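Local coordinates for flagellar hook-associated protein 2 (Helicobacter pylori, PDB 6IWY) that caps the tip of the growing flagellar filament, promoting flagellin polymerization there and keeping exported subunits from leaking away, at residues 202-210 against 220-228. Sequence-based numbering, arbitrary orientation.
Sequences NLIANGDIS and LIINDRRGG
The guanidinium of R226 has L203 CD1 over one face, offset toward the rim, and the carboxylate of D224 at its edge, while the edge of R225's guanidinium meets the carbonyl of G207. Both arginines belong to the turn after the second strand of an antiparallel β-hairpin, 209-214 with 219-224, and reach back to the helix end and loop leading into the first; strand 129-132 completes a three-stranded sheet with 219-224 central. R226 crosses L203 at about a right angle, and the apolar leucine suits the guanidinium face; NH1 makes a salt bridge to D224 OD2 (2.9 Å) and also donates to the K158 carbonyl. G207 leaves the helix with positive phi (87°), where a side chain would press on the preceding carbonyl oxygen. R225, extended from CG to NE, reaches that loop, and NH1 continues to S359 OG. In the hairpin, buried I209 pairs with D224 without hydrogen bonds and packs on L157. S210 and N223 exchange bonds, S210 N to N223 O at 3.1 Å and N223 N to S210 O at 2.9 Å; buried N223 fits because ND2 donates to the F127 and S129 carbonyls. R225 NE donates to G207 O at 2.9 Å, nearly straight (164°), from above the carbonyl plane.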
loop_
_atom_site.group_PDB
_atom_site.type_symbol
_atom_site.label_atom_id
_atom_site.label_comp_id
_atom_site.label_asym_id
_atom_site.label_seq_id
_atom_site.Cartn_x
_atom_site.Cartn_y
_atom_site.Cartn_z
ATOM N N ASN A 202 11.813 -15.876 -0.135
ATOM C CA ASN A 202 11.463 -15.552 1.246
ATOM C C ASN A 202 10.571 -14.337 1.355
ATOM O O ASN A 202 9.850 -14.171 2.351
ATOM C CB ASN A 202 12.713 -15.378 2.098
ATOM C CG ASN A 202 13.487 -16.660 2.233
ATOM O OD1 ASN A 202 13.051 -17.591 2.921
ATOM N ND2 ASN A 202 14.640 -16.734 1.560
ATOM N N LEU A 203 10.610 -13.478 0.349
ATOM C CA LEU A 203 9.652 -12.355 0.316
ATOM C C LEU A 203 8.226 -12.838 0.093
ATOM O O LEU A 203 7.287 -12.258 0.622
ATOM C CB LEU A 203 10.042 -11.305 -0.724
ATOM C CG LEU A 203 11.267 -10.518 -0.241
ATOM C CD1 LEU A 203 11.707 -9.631 -1.384
ATOM C CD2 LEU A 203 11.011 -9.713 1.041
ATOM N N ILE A 204 8.066 -13.921 -0.656
ATOM C CA ILE A 204 6.732 -14.514 -0.782
ATOM C C ILE A 204 6.348 -15.346 0.451
ATOM O O ILE A 204 5.217 -15.271 0.931
ATOM C CB ILE A 204 6.519 -15.251 -2.113
ATOM C CG1 ILE A 204 5.024 -15.339 -2.415
ATOM C CG2 ILE A 204 7.127 -16.598 -2.108
ATOM C CD1 ILE A 204 4.718 -14.872 -3.802
ATOM N N ALA A 205 7.301 -16.070 1.015
ATOM C CA ALA A 205 7.017 -16.827 2.230
ATOM C C ALA A 205 6.622 -15.918 3.434
ATOM O O ALA A 205 5.649 -16.202 4.126
ATOM C CB ALA A 205 8.176 -17.698 2.568
ATOM N N ASN A 206 7.344 -14.824 3.678
ATOM C CA ASN A 206 7.060 -13.988 4.859
ATOM C C ASN A 206 5.901 -13.007 4.658
ATOM O O ASN A 206 5.591 -12.228 5.544
ATOM C CB ASN A 206 8.307 -13.208 5.294
ATOM C CG ASN A 206 8.703 -12.098 4.303
ATOM O OD1 ASN A 206 8.057 -11.893 3.261
ATOM N ND2 ASN A 206 9.791 -11.389 4.622
ATOM N N GLY A 207 5.300 -13.014 3.472
ATOM C CA GLY A 207 4.152 -12.172 3.183
ATOM C C GLY A 207 4.429 -10.758 2.694
ATOM O O GLY A 207 3.492 -9.991 2.533
ATOM N N ASP A 208 5.689 -10.393 2.482
ATOM C CA ASP A 208 6.000 -9.057 2.003
ATOM C C ASP A 208 5.471 -8.910 0.564
ATOM O O ASP A 208 4.841 -7.908 0.194
ATOM C CB ASP A 208 7.503 -8.775 2.105
ATOM C CG ASP A 208 7.951 -8.418 3.533
ATOM O OD1 ASP A 208 7.142 -7.885 4.336
ATOM O OD2 ASP A 208 9.129 -8.663 3.879
ATOM N N ILE A 209 5.694 -9.919 -0.252
ATOM C CA ILE A 209 5.146 -9.879 -1.595
ATOM C C ILE A 209 4.000 -10.851 -1.696
ATOM O O ILE A 209 4.146 -12.034 -1.371
ATOM C CB ILE A 209 6.173 -10.208 -2.686
ATOM C CG1 ILE A 209 7.264 -9.154 -2.702
ATOM C CG2 ILE A 209 5.521 -10.147 -4.014
ATOM C CD1 ILE A 209 8.309 -9.377 -3.830
ATOM N N SER A 210 2.868 -10.354 -2.165
ATOM C CA SER A 210 1.761 -11.224 -2.469
ATOM C C SER A 210 1.050 -10.773 -3.728
ATOM O O SER A 210 1.162 -9.620 -4.155
ATOM C CB SER A 210 0.787 -11.255 -1.297
ATOM O OG SER A 210 0.397 -9.942 -0.988
ATOM N N LEU A 220 -6.335 -8.973 -10.442
ATOM C CA LEU A 220 -5.189 -9.396 -9.707
ATOM C C LEU A 220 -4.598 -8.143 -9.130
ATOM O O LEU A 220 -4.706 -7.069 -9.726
ATOM C CB LEU A 220 -4.156 -10.031 -10.647
ATOM C CG LEU A 220 -3.908 -11.528 -10.507
ATOM C CD1 LEU A 220 -5.168 -12.317 -10.788
ATOM C CD2 LEU A 220 -2.795 -11.960 -11.449
ATOM N N ILE A 221 -3.953 -8.272 -7.983
ATOM C CA ILE A 221 -3.239 -7.154 -7.394
ATOM C C ILE A 221 -1.915 -7.655 -6.839
ATOM O O ILE A 221 -1.880 -8.565 -6.018
ATOM C CB ILE A 221 -4.113 -6.449 -6.315
ATOM C CG1 ILE A 221 -3.402 -5.187 -5.799
ATOM C CG2 ILE A 221 -4.403 -7.392 -5.191
ATOM C CD1 ILE A 221 -4.295 -4.151 -5.228
ATOM N N ILE A 222 -0.813 -7.122 -7.338
ATOM C CA ILE A 222 0.517 -7.420 -6.769
ATOM C C ILE A 222 0.701 -6.352 -5.686
ATOM O O ILE A 222 0.430 -5.182 -5.929
ATOM C CB ILE A 222 1.636 -7.330 -7.854
ATOM C CG1 ILE A 222 1.202 -8.088 -9.119
ATOM C CG2 ILE A 222 2.969 -7.930 -7.355
ATOM C CD1 ILE A 222 2.130 -7.928 -10.356
ATOM N N ASN A 223 1.066 -6.752 -4.480
ATOM C CA ASN A 223 1.336 -5.797 -3.397
ATOM C C ASN A 223 2.668 -6.140 -2.808
ATOM O O ASN A 223 2.989 -7.326 -2.651
ATOM C CB ASN A 223 0.263 -5.837 -2.305
ATOM C CG ASN A 223 0.642 -5.028 -1.046
ATOM O OD1 ASN A 223 0.539 -5.536 0.053
ATOM N ND2 ASN A 223 1.068 -3.781 -1.207
ATOM N N ASP A 224 3.457 -5.092 -2.559
ATOM C CA ASP A 224 4.718 -5.174 -1.835
ATOM C C ASP A 224 4.638 -4.265 -0.601
ATOM O O ASP A 224 4.610 -3.044 -0.737
ATOM C CB ASP A 224 5.866 -4.731 -2.726
ATOM C CG ASP A 224 7.233 -4.839 -2.025
ATOM O OD1 ASP A 224 7.354 -5.504 -0.952
ATOM O OD2 ASP A 224 8.209 -4.251 -2.567
ATOM N N ARG A 225 4.591 -4.861 0.586
ATOM C CA ARG A 225 4.464 -4.095 1.789
ATOM C C ARG A 225 5.698 -3.280 2.073
ATOM O O ARG A 225 5.601 -2.285 2.792
ATOM C CB ARG A 225 4.228 -4.968 2.990
ATOM C CG ARG A 225 2.993 -5.822 3.001
ATOM C CD ARG A 225 3.022 -6.798 4.257
ATOM N NE ARG A 225 2.066 -7.894 4.033
ATOM C CZ ARG A 225 0.773 -7.876 4.386
ATOM N NH1 ARG A 225 0.243 -6.833 5.047
ATOM N NH2 ARG A 225 -0.004 -8.923 4.075
ATOM N N ARG A 226 6.862 -3.669 1.555
ATOM C CA ARG A 226 8.048 -2.824 1.780
ATOM C C ARG A 226 8.027 -1.546 0.944
ATOM O O ARG A 226 8.803 -0.627 1.196
ATOM C CB ARG A 226 9.387 -3.526 1.564
ATOM C CG ARG A 226 9.498 -4.985 1.971
ATOM C CD ARG A 226 9.418 -5.785 0.681
ATOM N NE ARG A 226 10.731 -6.226 0.278
ATOM C CZ ARG A 226 11.154 -6.378 -0.972
ATOM N NH1 ARG A 226 10.388 -6.085 -2.015
ATOM N NH2 ARG A 226 12.405 -6.798 -1.152
ATOM N N GLY A 227 7.138 -1.481 -0.040
ATOM C CA GLY A 227 6.969 -0.286 -0.831
ATOM C C GLY A 227 7.843 -0.151 -2.061
ATOM O O GLY A 227 7.785 0.850 -2.718
ATOM N N GLY A 228 8.624 -1.160 -2.413
ATOM C CA GLY A 228 9.521 -1.032 -3.556
ATOM C C GLY A 228 8.792 -0.894 -4.895
ATOM O O GLY A 228 7.655 -1.290 -5.032
#